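Recombination protein RecR (Deinococcus radiodurans, PDB 1VDD) probably takes part in recombinational DNA repair that does not depend on RecBC, as a ring-shaped, zinc-containing, DNA-binding protein that may act with RecF and RecO. Local coordinates at residues A[8-13]-A[27-32]; A[52-57]-A[61-66]; A[69-74]-A[101-106]; A[122-127]-A[155-160]; A[139-144]-A[148-153]. One frame throughout, in Å; residues are numbered along the deposited sequence.

Contact 1 of 5, residues A[8-13]-A[27-32]; sequences VSLIRE and RLAFHL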
# COMPACT_ATOMS: atom_id res chain seq x y z
N VAL A 8 -22.82 14.39 -13.54
CA VAL A 8 -21.66 15.24 -13.33
C VAL A 8 -21.80 15.92 -11.98
O VAL A 8 -20.82 16.17 -11.29
CB VAL A 8 -21.54 16.30 -14.45
CG1 VAL A 8 -20.61 17.42 -14.04
CG2 VAL A 8 -21.03 15.64 -15.72
N SER A 9 -23.04 16.21 -11.60
CA SER A 9 -23.30 16.89 -10.34
C SER A 9 -23.08 16.00 -9.12
O SER A 9 -22.64 16.46 -8.07
CB SER A 9 -24.72 17.43 -10.32
OG SER A 9 -25.01 18.00 -9.06
N LEU A 10 -23.41 14.72 -9.27
CA LEU A 10 -23.25 13.79 -8.17
C LEU A 10 -21.77 13.49 -7.95
O LEU A 10 -21.30 13.46 -6.81
CB LEU A 10 -23.99 12.48 -8.46
CG LEU A 10 -24.83 11.87 -7.35
CD1 LEU A 10 -25.14 10.42 -7.72
CD2 LEU A 10 -24.11 11.92 -6.02
N ILE A 11 -21.05 13.28 -9.04
CA ILE A 11 -19.62 12.97 -8.96
C ILE A 11 -18.90 14.06 -8.20
O ILE A 11 -18.07 13.79 -7.34
CB ILE A 11 -18.97 12.87 -10.37
CG1 ILE A 11 -19.78 11.93 -11.26
CG2 ILE A 11 -17.56 12.32 -10.24
CD1 ILE A 11 -19.93 10.55 -10.73
N ARG A 12 -19.25 15.29 -8.52
CA ARG A 12 -18.64 16.45 -7.89
C ARG A 12 -18.89 16.42 -6.39
O ARG A 12 -17.97 16.26 -5.61
CB ARG A 12 -19.24 17.71 -8.51
CG ARG A 12 -18.54 18.99 -8.18
CD ARG A 12 -19.37 20.13 -8.70
NE ARG A 12 -20.73 20.08 -8.18
CZ ARG A 12 -21.73 20.85 -8.61
NH1 ARG A 12 -21.52 21.74 -9.57
NH2 ARG A 12 -22.95 20.72 -8.08
N GLU A 13 -20.15 16.56 -5.99
CA GLU A 13 -20.49 16.54 -4.58
C GLU A 13 -19.91 15.33 -3.82
O GLU A 13 -19.42 15.49 -2.70
CB GLU A 13 -22.01 16.60 -4.39
CG GLU A 13 -22.66 17.85 -4.97
CD GLU A 13 -21.88 19.11 -4.64
OE1 GLU A 13 -21.72 19.41 -3.43
OE2 GLU A 13 -21.40 19.79 -5.57
N ARG A 27 -17.39 5.66 -9.42
CA ARG A 27 -17.64 4.29 -9.01
C ARG A 27 -18.88 4.32 -8.10
O ARG A 27 -19.75 3.45 -8.18
CB ARG A 27 -16.42 3.78 -8.23
CG ARG A 27 -16.07 2.31 -8.44
CD ARG A 27 -14.79 1.93 -7.68
NE ARG A 27 -14.98 1.85 -6.23
CZ ARG A 27 -15.64 0.88 -5.60
NH1 ARG A 27 -16.19 -0.11 -6.29
NH2 ARG A 27 -15.74 0.89 -4.28
N LEU A 28 -18.96 5.36 -7.27
CA LEU A 28 -20.06 5.50 -6.33
C LEU A 28 -21.39 5.95 -6.95
O LEU A 28 -22.46 5.52 -6.53
CB LEU A 28 -19.67 6.48 -5.21
CG LEU A 28 -20.26 6.12 -3.84
CD1 LEU A 28 -19.13 5.71 -2.91
CD2 LEU A 28 -21.01 7.30 -3.29
N ALA A 29 -21.33 6.82 -7.95
CA ALA A 29 -22.55 7.30 -8.59
C ALA A 29 -23.25 6.16 -9.34
O ALA A 29 -24.47 6.07 -9.33
CB ALA A 29 -22.25 8.47 -9.54
N PHE A 30 -22.46 5.30 -9.98
CA PHE A 30 -23.01 4.19 -10.73
C PHE A 30 -23.53 3.04 -9.86
O PHE A 30 -24.12 2.08 -10.36
CB PHE A 30 -21.97 3.69 -11.72
CG PHE A 30 -21.81 4.58 -12.91
CD1 PHE A 30 -20.56 4.81 -13.45
CD2 PHE A 30 -22.93 5.20 -13.47
CE1 PHE A 30 -20.42 5.66 -14.55
CE2 PHE A 30 -22.80 6.05 -14.56
CZ PHE A 30 -21.55 6.28 -15.11
N HIS A 31 -23.28 3.14 -8.56
CA HIS A 31 -23.76 2.15 -7.61
C HIS A 31 -25.09 2.65 -7.05
O HIS A 31 -25.98 1.85 -6.72
CB HIS A 31 -22.77 2.00 -6.47
CG HIS A 31 -23.41 1.56 -5.19
ND1 HIS A 31 -23.72 0.24 -4.92
CD2 HIS A 31 -23.84 2.27 -4.12
CE1 HIS A 31 -24.31 0.16 -3.74
NE2 HIS A 31 -24.39 1.38 -3.23
N LEU A 32 -25.19 3.97 -6.92
CA LEU A 32 -26.39 4.62 -6.40
C LEU A 32 -27.51 4.49 -7.41
O LEU A 32 -28.68 4.50 -7.07
CB LEU A 32 -26.09 6.10 -6.13
CG LEU A 32 -25.23 6.31 -4.88
CD1 LEU A 32 -24.69 7.71 -4.84
CD2 LEU A 32 -26.06 6.02 -3.64
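The side chain of I11 lays its CD1 on A29, with CD1 to A29 CB at 3.3 Å. This is a close approach for two methyl carbons. It joins the two helices of the helix-hairpin-helix motif, 5-15 and 22-32. Such motifs commonly contact DNA through the turn between the helices. The axes of the short segments approach to 9.3 Å, and their directions differ by 124°. I11 and A29 are also nearest in backbone, with CA atoms 6.4 Å apart. The small alanine allows this close passage.

I11 starts out beside the gap rather than into it. CG1 lies anti to the carbonyl carbon (chi1 -51°), and the next turn of the chain (chi2 -58°) brings CD1 round onto the alanine. L10 approaches A29 too, but from the neighbouring position on helix 5-15. The A29 methyl is thus touched by two branched side chains. L10 also meets L32, and the two leucines cross obliquely. No hydrogen bond links the segments, and the four touching residues are buried. The seam is purely apolar.

Other residues extend it. L7 also packs on A29, and L14 on L32. A25 and Q26, earlier on helix 22-32, touch I11. A50 of the second subunit packs on L10, and L47 of that subunit on L32. The seam therefore also faces the subunit interface. A single methyl of L10 serves both of its partners across the seam: L10 CD1 lies 3.9 Å from A29 CB and 4.0 Å from L32 CD1.

Contact 2 of 5, residues A[52-57]-A[61-66]; sequences RDLHVC and FNITDA. With ZN (zinc ion), chain E.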
# COMPACT_ATOMS: atom_id res chain seq x y z
N ARG A 52 -29.68 18.81 10.62
CA ARG A 52 -30.61 19.62 11.40
C ARG A 52 -30.54 19.28 12.89
O ARG A 52 -30.30 20.15 13.72
CB ARG A 52 -32.04 19.41 10.88
CG ARG A 52 -33.08 20.21 11.63
CD ARG A 52 -34.48 19.74 11.30
NE ARG A 52 -34.67 18.33 11.62
CZ ARG A 52 -35.77 17.63 11.34
NH1 ARG A 52 -36.79 18.22 10.73
NH2 ARG A 52 -35.85 16.35 11.67
N ASP A 53 -30.75 18.00 13.22
CA ASP A 53 -30.74 17.53 14.60
C ASP A 53 -29.38 17.60 15.30
O ASP A 53 -29.32 17.73 16.52
CB ASP A 53 -31.23 16.09 14.67
CG ASP A 53 -32.64 15.92 14.11
OD1 ASP A 53 -33.27 16.95 13.77
OD2 ASP A 53 -33.10 14.75 14.03
N LEU A 54 -28.30 17.51 14.53
CA LEU A 54 -26.97 17.53 15.12
C LEU A 54 -26.40 18.89 15.44
O LEU A 54 -26.26 19.76 14.58
CB LEU A 54 -25.98 16.79 14.22
CG LEU A 54 -25.61 15.38 14.67
CD1 LEU A 54 -26.86 14.57 14.87
CD2 LEU A 54 -24.71 14.75 13.64
N HIS A 55 -26.02 19.04 16.71
CA HIS A 55 -25.42 20.26 17.20
C HIS A 55 -24.41 19.91 18.27
O HIS A 55 -24.37 18.78 18.77
CB HIS A 55 -26.49 21.21 17.75
CG HIS A 55 -27.31 20.61 18.85
ND1 HIS A 55 -26.81 20.39 20.11
CD2 HIS A 55 -28.59 20.18 18.88
CE1 HIS A 55 -27.74 19.84 20.87
NE2 HIS A 55 -28.84 19.71 20.14
N VAL A 56 -23.60 20.89 18.63
CA VAL A 56 -22.59 20.70 19.65
C VAL A 56 -23.18 20.88 21.04
O VAL A 56 -24.03 21.74 21.24
CB VAL A 56 -21.42 21.70 19.42
CG1 VAL A 56 -21.82 23.10 19.82
CG2 VAL A 56 -20.21 21.24 20.15
N CYS A 57 -22.75 20.06 22.00
CA CYS A 57 -23.24 20.16 23.38
C CYS A 57 -22.76 21.48 23.98
O CYS A 57 -21.62 21.89 23.77
CB CYS A 57 -22.71 18.98 24.23
SG CYS A 57 -23.06 19.05 26.02
N PHE A 61 -18.35 19.92 24.36
CA PHE A 61 -18.87 20.14 23.03
C PHE A 61 -18.92 18.87 22.19
O PHE A 61 -18.57 18.85 21.01
CB PHE A 61 -18.09 21.26 22.36
CG PHE A 61 -18.36 22.60 22.99
CD1 PHE A 61 -17.97 22.85 24.31
CD2 PHE A 61 -19.09 23.57 22.32
CE1 PHE A 61 -18.32 24.03 24.95
CE2 PHE A 61 -19.44 24.77 22.95
CZ PHE A 61 -19.06 25.00 24.27
N ASN A 62 -19.36 17.80 22.84
CA ASN A 62 -19.51 16.50 22.21
C ASN A 62 -20.79 16.56 21.39
O ASN A 62 -21.76 17.20 21.79
CB ASN A 62 -19.60 15.41 23.29
CG ASN A 62 -19.55 14.03 22.71
OD1 ASN A 62 -18.71 13.73 21.86
ND2 ASN A 62 -20.44 13.16 23.18
N ILE A 63 -20.82 15.90 20.24
CA ILE A 63 -22.00 15.95 19.38
C ILE A 63 -23.26 15.26 19.92
O ILE A 63 -23.19 14.13 20.42
CB ILE A 63 -21.66 15.39 17.97
CG1 ILE A 63 -20.75 16.38 17.24
CG2 ILE A 63 -22.93 15.16 17.15
CD1 ILE A 63 -20.39 15.97 15.84
N THR A 64 -24.39 15.95 19.82
CA THR A 64 -25.68 15.39 20.24
C THR A 64 -26.85 16.08 19.56
O THR A 64 -26.66 16.90 18.66
CB THR A 64 -25.96 15.49 21.77
OG1 THR A 64 -25.72 16.82 22.22
CG2 THR A 64 -25.09 14.50 22.54
N ASP A 65 -28.05 15.73 20.01
CA ASP A 65 -29.29 16.28 19.49
C ASP A 65 -30.20 16.76 20.64
O ASP A 65 -31.39 17.03 20.42
CB ASP A 65 -30.02 15.20 18.68
CG ASP A 65 -30.32 13.96 19.52
OD1 ASP A 65 -30.84 12.97 18.96
OD2 ASP A 65 -30.03 13.97 20.73
N ALA A 66 -29.64 16.86 21.84
CA ALA A 66 -30.41 17.29 23.02
C ALA A 66 -29.93 18.58 23.68
O ALA A 66 -29.26 19.40 23.06
CB ALA A 66 -30.43 16.16 24.05
ZN ZN E . -21.83 17.10 26.98
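H55 and T64 pair through their backbones in the hairpin of strands 55-56 and 63-64, which opens the Cys4 zinc finger. H55 N gives to T64 O and T64 N to H55 O, both nearly straight. V56 and I63 form the next, non-hydrogen-bonded pair. A more bent bond follows, C57 N to N62 O at 3.0 Å, its donor 38° out of the carbonyl plane.

Two rings lie over carbonyl oxygens. T64 O sits 3.6 Å above the centre of the H55 ring plane. H55 ND1 turns back to its neighbour V56 O in a weak bond of 3.3 Å. An alanine at H55 would probably leave V56 O without this donor and uncover the T64 carbonyl. C57 O lies 3.3 Å above the F61 ring, toward its rim, and F61 also stacks with H123.

Apolar contact is on the V56 and I63 face, where L54 CG meets I63 CG2 at 3.7 Å. F30 of the second subunit packs on I63.

Metal binding closes the hairpin end. C60, C69 and C72 complete the site. With SG anti to its backbone N (chi1 173°), C57 binds the zinc ion through SG at 2.5 Å.

Contact 3 of 5, residues A[69-74]-A[101-106]; sequences CDVCAD and RGLYHV. With ZN (zinc ion), chain E.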
# COMPACT_ATOMS: atom_id res chain seq x y z
N CYS A 69 -25.27 16.53 26.21
CA CYS A 69 -24.84 15.30 25.56
C CYS A 69 -25.20 14.11 26.45
O CYS A 69 -25.37 14.27 27.66
CB CYS A 69 -23.32 15.33 25.32
SG CYS A 69 -22.33 15.14 26.82
N ASP A 70 -25.31 12.91 25.87
CA ASP A 70 -25.64 11.72 26.66
C ASP A 70 -24.64 11.49 27.79
O ASP A 70 -24.98 10.92 28.82
CB ASP A 70 -25.68 10.47 25.77
CG ASP A 70 -26.08 9.22 26.55
OD1 ASP A 70 -27.19 9.19 27.13
OD2 ASP A 70 -25.27 8.26 26.59
N VAL A 71 -23.40 11.92 27.59
CA VAL A 71 -22.37 11.77 28.60
C VAL A 71 -22.66 12.71 29.76
O VAL A 71 -22.60 12.32 30.92
CB VAL A 71 -20.99 12.11 28.03
CG1 VAL A 71 -19.96 12.16 29.16
CG2 VAL A 71 -20.61 11.09 26.98
N CYS A 72 -22.97 13.96 29.43
CA CYS A 72 -23.27 14.96 30.44
C CYS A 72 -24.51 14.51 31.23
O CYS A 72 -24.51 14.53 32.46
CB CYS A 72 -23.50 16.34 29.79
SG CYS A 72 -21.99 17.20 29.13
N ALA A 73 -25.54 14.08 30.52
CA ALA A 73 -26.78 13.63 31.16
C ALA A 73 -26.56 12.45 32.09
O ALA A 73 -26.80 12.54 33.30
CB ALA A 73 -27.81 13.27 30.11
N ASP A 74 -26.12 11.33 31.52
CA ASP A 74 -25.86 10.11 32.26
C ASP A 74 -25.34 10.40 33.68
O ASP A 74 -24.31 11.05 33.85
CB ASP A 74 -24.85 9.26 31.50
CG ASP A 74 -24.84 7.82 31.95
OD1 ASP A 74 -24.91 7.58 33.18
OD2 ASP A 74 -24.76 6.94 31.08
N ARG A 101 -15.29 5.96 32.19
CA ARG A 101 -16.68 6.36 32.36
C ARG A 101 -16.84 7.82 32.83
O ARG A 101 -17.89 8.20 33.35
CB ARG A 101 -17.38 5.40 33.33
CG ARG A 101 -16.75 5.32 34.72
CD ARG A 101 -17.43 4.22 35.54
NE ARG A 101 -17.00 4.20 36.93
CZ ARG A 101 -17.30 5.12 37.83
NH1 ARG A 101 -18.05 6.16 37.49
NH2 ARG A 101 -16.87 5.01 39.08
N GLY A 102 -15.82 8.64 32.59
CA GLY A 102 -15.90 10.03 33.01
C GLY A 102 -16.55 10.99 32.03
O GLY A 102 -17.29 10.60 31.12
N LEU A 103 -16.27 12.27 32.22
CA LEU A 103 -16.84 13.28 31.33
C LEU A 103 -15.81 13.62 30.26
O LEU A 103 -14.62 13.44 30.46
CB LEU A 103 -17.21 14.53 32.12
CG LEU A 103 -18.19 14.41 33.30
CD1 LEU A 103 -18.60 15.81 33.74
CD2 LEU A 103 -19.44 13.61 32.91
N TYR A 104 -16.27 14.10 29.11
CA TYR A 104 -15.34 14.49 28.05
C TYR A 104 -15.45 15.99 27.80
O TYR A 104 -16.36 16.64 28.28
CB TYR A 104 -15.67 13.77 26.74
CG TYR A 104 -15.58 12.27 26.79
CD1 TYR A 104 -16.73 11.51 26.94
CD2 TYR A 104 -14.36 11.62 26.66
CE1 TYR A 104 -16.66 10.13 26.96
CE2 TYR A 104 -14.28 10.25 26.67
CZ TYR A 104 -15.43 9.50 26.83
OH TYR A 104 -15.37 8.13 26.87
N HIS A 105 -14.51 16.53 27.04
CA HIS A 105 -14.54 17.94 26.64
C HIS A 105 -13.90 17.99 25.25
O HIS A 105 -12.82 17.44 25.04
CB HIS A 105 -13.78 18.86 27.58
CG HIS A 105 -13.99 20.31 27.26
ND1 HIS A 105 -15.15 20.98 27.59
CD2 HIS A 105 -13.23 21.19 26.57
CE1 HIS A 105 -15.09 22.21 27.11
NE2 HIS A 105 -13.94 22.36 26.49
N VAL A 106 -14.56 18.65 24.31
CA VAL A 106 -14.04 18.70 22.96
C VAL A 106 -13.60 20.06 22.40
O VAL A 106 -14.41 20.91 22.07
CB VAL A 106 -15.08 18.10 21.98
CG1 VAL A 106 -14.51 18.05 20.59
CG2 VAL A 106 -15.50 16.71 22.45
ZN ZN E . -21.83 17.10 26.98
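V71 packs on L103 and Y104, joining the short helix 70-73 of the zinc finger to strand 103-106 at one side of the Toprim parallel sheet.

The packing is apolar, and both valine methyls reach Y104 CD1. V71 CG2 is slightly the nearer, at 3.9 Å from Y104 CD1, and meets the ring at its edge, in its plane. V71 CG1 is 4.0 Å from the same Y104 CD1. The side chains cross at about a right angle. CG1, anti to the backbone N (chi1 171°), also meets the strand, with V71 CG1 to L103 CD2 at 4.1 Å. The same V71 CG1 lies 3.7 Å from G102 O. An alanine at V71 is likely to open a gap beside L103 and leave the Y104 edge without this neighbour. The far end of Y104 is held elsewhere, by a hydrogen bond from OH to E95.

Metal bonds set the helix in place. C69 SG binds the zinc ion at 2.0 Å and C72 SG at 2.2 Å. C57 and C60 supply the other two sulfurs.

A capping bond ties these ligands together. C69 is the N-cap of helix 70-73. Its sulfur therefore has two partners, the zinc ion and a backbone N-H: C72 N reaches C69 SG at 2.9 Å.

Contact 4 of 5, residues A[122-127]-A[155-160]; sequences LHIKPL and QRLLEP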
# COMPACT_ATOMS: atom_id res chain seq x y z
N LEU A 122 -10.74 27.35 19.45
CA LEU A 122 -11.00 26.05 20.06
C LEU A 122 -11.79 26.26 21.36
O LEU A 122 -11.58 27.25 22.07
CB LEU A 122 -9.69 25.30 20.35
CG LEU A 122 -8.80 24.93 19.17
CD1 LEU A 122 -7.61 24.11 19.66
CD2 LEU A 122 -9.58 24.14 18.13
N HIS A 123 -12.68 25.33 21.68
CA HIS A 123 -13.51 25.45 22.87
C HIS A 123 -12.75 25.33 24.19
O HIS A 123 -13.12 24.55 25.07
CB HIS A 123 -14.64 24.41 22.81
CG HIS A 123 -15.54 24.58 21.62
ND1 HIS A 123 -15.49 23.74 20.53
CD2 HIS A 123 -16.46 25.52 21.32
CE1 HIS A 123 -16.34 24.16 19.61
NE2 HIS A 123 -16.94 25.25 20.06
N ILE A 124 -11.69 26.11 24.35
CA ILE A 124 -10.92 26.05 25.58
C ILE A 124 -11.56 26.84 26.72
O ILE A 124 -11.43 26.47 27.88
CB ILE A 124 -9.46 26.52 25.35
CG1 ILE A 124 -8.79 25.60 24.32
CG2 ILE A 124 -8.69 26.53 26.67
CD1 ILE A 124 -7.29 25.74 24.24
N LYS A 125 -12.26 27.92 26.40
CA LYS A 125 -12.91 28.71 27.44
C LYS A 125 -13.94 27.93 28.25
O LYS A 125 -13.81 27.79 29.46
CB LYS A 125 -13.59 29.95 26.84
CG LYS A 125 -14.18 30.89 27.89
CD LYS A 125 -15.46 31.61 27.42
CE LYS A 125 -16.68 30.67 27.37
NZ LYS A 125 -17.10 30.11 28.70
N PRO A 126 -14.99 27.40 27.60
CA PRO A 126 -16.02 26.64 28.32
C PRO A 126 -15.54 25.47 29.17
O PRO A 126 -16.35 24.81 29.83
CB PRO A 126 -16.97 26.20 27.20
CG PRO A 126 -16.08 26.12 26.01
CD PRO A 126 -15.24 27.35 26.15
N LEU A 127 -14.24 25.21 29.15
CA LEU A 127 -13.67 24.12 29.93
C LEU A 127 -13.32 24.60 31.34
O LEU A 127 -13.66 23.95 32.33
CB LEU A 127 -12.42 23.56 29.24
CG LEU A 127 -11.79 22.27 29.79
CD1 LEU A 127 -10.98 22.55 31.03
CD2 LEU A 127 -12.88 21.26 30.11
N GLN A 155 -2.48 22.49 30.12
CA GLN A 155 -1.89 22.26 31.43
C GLN A 155 -1.67 23.61 32.13
O GLN A 155 -2.13 23.82 33.25
CB GLN A 155 -0.55 21.52 31.28
CG GLN A 155 0.18 21.28 32.59
CD GLN A 155 1.55 20.64 32.40
OE1 GLN A 155 2.35 20.56 33.33
NE2 GLN A 155 1.82 20.16 31.18
N ARG A 156 -0.96 24.51 31.44
CA ARG A 156 -0.67 25.84 31.97
C ARG A 156 -1.96 26.49 32.44
O ARG A 156 -2.09 26.89 33.60
CB ARG A 156 -0.05 26.73 30.89
CG ARG A 156 1.35 26.32 30.41
CD ARG A 156 2.43 26.73 31.39
NE ARG A 156 3.74 26.16 31.07
CZ ARG A 156 4.45 26.44 29.97
NH1 ARG A 156 3.97 27.30 29.07
NH2 ARG A 156 5.63 25.86 29.77
N LEU A 157 -2.93 26.57 31.54
CA LEU A 157 -4.21 27.20 31.83
C LEU A 157 -4.96 26.61 33.01
O LEU A 157 -5.37 27.34 33.90
CB LEU A 157 -5.12 27.15 30.60
CG LEU A 157 -5.43 28.50 29.96
CD1 LEU A 157 -6.43 28.35 28.82
CD2 LEU A 157 -5.99 29.44 31.01
N LEU A 158 -5.13 25.30 33.02
CA LEU A 158 -5.86 24.66 34.09
C LEU A 158 -5.16 24.66 35.45
O LEU A 158 -5.81 24.58 36.49
CB LEU A 158 -6.21 23.23 33.68
CG LEU A 158 -7.04 23.11 32.40
CD1 LEU A 158 -7.35 21.66 32.17
CD2 LEU A 158 -8.33 23.90 32.51
N GLU A 159 -3.83 24.76 35.42
CA GLU A 159 -3.02 24.78 36.64
C GLU A 159 -3.60 25.57 37.82
O GLU A 159 -3.83 25.01 38.89
CB GLU A 159 -1.62 25.31 36.32
CG GLU A 159 -0.71 25.44 37.53
CD GLU A 159 -0.46 24.10 38.21
OE1 GLU A 159 -1.44 23.51 38.71
OE2 GLU A 159 0.71 23.66 38.24
N PRO A 160 -3.85 26.88 37.64
CA PRO A 160 -4.40 27.69 38.73
C PRO A 160 -5.65 27.12 39.39
O PRO A 160 -5.90 27.38 40.56
CB PRO A 160 -4.64 29.05 38.07
CG PRO A 160 -4.82 28.70 36.62
CD PRO A 160 -3.74 27.68 36.41
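I124 and L157 face each other with their CA atoms 9.2 Å apart, and L127 and L158 with theirs 8.9 Å apart, so the two backbones stay well separated and side chains alone bridge them. No hydrogen bond crosses between the segments.

There are two apolar contacts. I124 CG2 touches L157 CD1 at 3.6 Å, and the two side chains meet at a slant. This CG2 branch stands anti to the backbone N of I124, and it is the branch that meets L157. I124 CD1 goes instead to Y153, one turn earlier on the helix. In the second contact L127 and L158 cross at about a right angle. L127 reaches across with CG anti to its own backbone N (chi1 -171°). Its CD1 comes within 3.3 Å of L158 CD2, a tight approach, and within 3.9 Å of L158 CD1. The L127 methyl thus lies against both branches at the end of L158.

Residues 155-158 are the last turn of helix 145-158. In the Toprim domain this helix makes the beta-alpha-beta crossover between the parallel strands 136-139 and 164-167. Segment 122-127 belongs to the long connection from strand 103-106 to strand 136-139. L154 on the helix also touches I124, and P119 packs on it from the loop.

The backbone bends sharply just before I124. H123 is the centre of an inverse gamma turn, in which I124 N bonds to L122 O at 2.6 Å.

Contact 5 of 5, residues A[139-144]-A[148-153]; sequences LATGTT and DATALY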
# COMPACT_ATOMS: atom_id res chain seq x y z
N LEU A 139 -5.51 14.94 29.77
CA LEU A 139 -5.28 15.58 28.49
C LEU A 139 -5.06 14.50 27.45
O LEU A 139 -4.03 13.82 27.43
CB LEU A 139 -4.07 16.51 28.58
CG LEU A 139 -4.24 17.51 29.72
CD1 LEU A 139 -3.02 18.41 29.79
CD2 LEU A 139 -5.52 18.32 29.51
N ALA A 140 -6.06 14.35 26.58
CA ALA A 140 -6.00 13.33 25.55
C ALA A 140 -5.95 13.90 24.15
O ALA A 140 -6.58 13.36 23.24
CB ALA A 140 -7.18 12.40 25.69
N THR A 141 -5.20 14.98 23.98
CA THR A 141 -5.05 15.56 22.66
C THR A 141 -4.03 14.68 21.94
O THR A 141 -3.37 13.85 22.56
CB THR A 141 -4.52 16.99 22.71
OG1 THR A 141 -3.19 16.99 23.21
CG2 THR A 141 -5.39 17.84 23.60
N GLY A 142 -3.93 14.86 20.63
CA GLY A 142 -3.01 14.08 19.82
C GLY A 142 -1.58 14.04 20.33
O GLY A 142 -1.29 14.42 21.45
N THR A 143 -0.66 13.60 19.49
CA THR A 143 0.73 13.51 19.90
C THR A 143 1.62 14.15 18.86
O THR A 143 2.84 13.98 18.85
CB THR A 143 1.13 12.05 20.10
OG1 THR A 143 0.86 11.33 18.89
CG2 THR A 143 0.32 11.44 21.22
N THR A 144 0.98 14.87 17.95
CA THR A 144 1.71 15.59 16.93
C THR A 144 2.21 16.79 17.71
O THR A 144 1.87 16.93 18.89
CB THR A 144 0.76 16.03 15.82
OG1 THR A 144 -0.22 16.91 16.38
CG2 THR A 144 0.06 14.81 15.22
N ASP A 148 0.69 17.91 21.25
CA ASP A 148 1.65 18.09 22.32
C ASP A 148 1.59 19.53 22.80
O ASP A 148 1.59 19.81 24.00
CB ASP A 148 3.06 17.76 21.81
CG ASP A 148 3.96 17.24 22.90
OD1 ASP A 148 5.15 16.95 22.62
OD2 ASP A 148 3.48 17.10 24.04
N ALA A 149 1.52 20.46 21.85
CA ALA A 149 1.45 21.87 22.17
C ALA A 149 0.13 22.27 22.83
O ALA A 149 0.12 22.99 23.83
CB ALA A 149 1.68 22.69 20.93
N THR A 150 -0.99 21.79 22.28
CA THR A 150 -2.30 22.12 22.84
C THR A 150 -2.35 21.73 24.30
O THR A 150 -2.74 22.52 25.16
CB THR A 150 -3.46 21.39 22.12
OG1 THR A 150 -3.26 21.45 20.70
CG2 THR A 150 -4.79 22.04 22.46
N ALA A 151 -1.94 20.49 24.57
CA ALA A 151 -1.93 19.93 25.92
C ALA A 151 -1.14 20.75 26.91
O ALA A 151 -1.62 21.08 28.00
CB ALA A 151 -1.38 18.51 25.87
N LEU A 152 0.10 21.09 26.55
CA LEU A 152 0.91 21.89 27.45
C LEU A 152 0.25 23.24 27.67
O LEU A 152 0.33 23.81 28.75
CB LEU A 152 2.33 22.05 26.89
CG LEU A 152 3.16 20.76 26.79
CD1 LEU A 152 4.63 21.12 26.58
CD2 LEU A 152 3.01 19.91 28.05
N TYR A 153 -0.44 23.75 26.66
CA TYR A 153 -1.12 25.02 26.83
C TYR A 153 -2.23 24.81 27.84
O TYR A 153 -2.42 25.62 28.76
CB TYR A 153 -1.74 25.52 25.53
CG TYR A 153 -2.58 26.76 25.73
CD1 TYR A 153 -1.99 28.01 25.89
CD2 TYR A 153 -3.96 26.67 25.84
CE1 TYR A 153 -2.75 29.14 26.14
CE2 TYR A 153 -4.74 27.79 26.10
CZ TYR A 153 -4.12 29.02 26.25
OH TYR A 153 -4.89 30.13 26.50
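T144 and D148 meet through peptide groups, and these are the flat groups of this contact. D148 N gives its hydrogen to T144 O at 2.8 Å, almost end-on to the carbonyl (C=O...donor angle 163°). The N-H...O angle is 165°. This bond, from a residue to the fourth one before it, belongs to the first turn of helix 145-158. The same T144 O also lies 3.3 Å from D148 CB. A second carbonyl is met by a methyl, with L139 CD1 to A151 O at 3.5 Å. No aromatic ring takes part in this contact.

The remaining side chains pack round A151. T141 OG1 lies 3.6 Å from A151 CB. That hydroxyl stands between the backbone N and the carbonyl carbon of its own residue (chi1 66°). The position turns it to the helix start, where it bonds to G147 O. L139 CD1 reaches A151 CB more loosely, at 4.3 Å. T141 CG2 lies a similar distance from T150 CB. T150 turns its own OG1 elsewhere, to E146 O and L111 N.

T144 is the N-cap of helix 145-158, and its OG1 accepts from G147 N. R167 bonds to the carbonyl oxygens of L139, T141 and G142. T143 OG1 meets P173 and G176 of the fourth subunit.

This is the loop from strand 136-139 into helix 145-158 of the Toprim fold. G142 N bonds to E86, just after strand 81-85. The placement of E86, E146 and D148 is consistent with the acidic cluster usual in Toprim domains.

Contact 1 stands apart in the helix-hairpin-helix region, with its centre about 29 Å from that of contact 2. Helix 37-53 spans most of this gap. Contacts 2 and 3 follow in the chain, their centres about 12 Å apart, and share the zinc ion. Contact 3 ties the finger to strand 103-106 of the parallel sheet. Contact 4 has its centre about 17 Å from that of contact 3 and touches it through H105 and H123. Contact 5 is nested inside the loop that contact 4 closes, and both use helix 145-158. The helix-hairpin-helix and finger side meets mainly the second subunit and the Toprim helix side meets the fourth, consistent with the ring-shaped assembly.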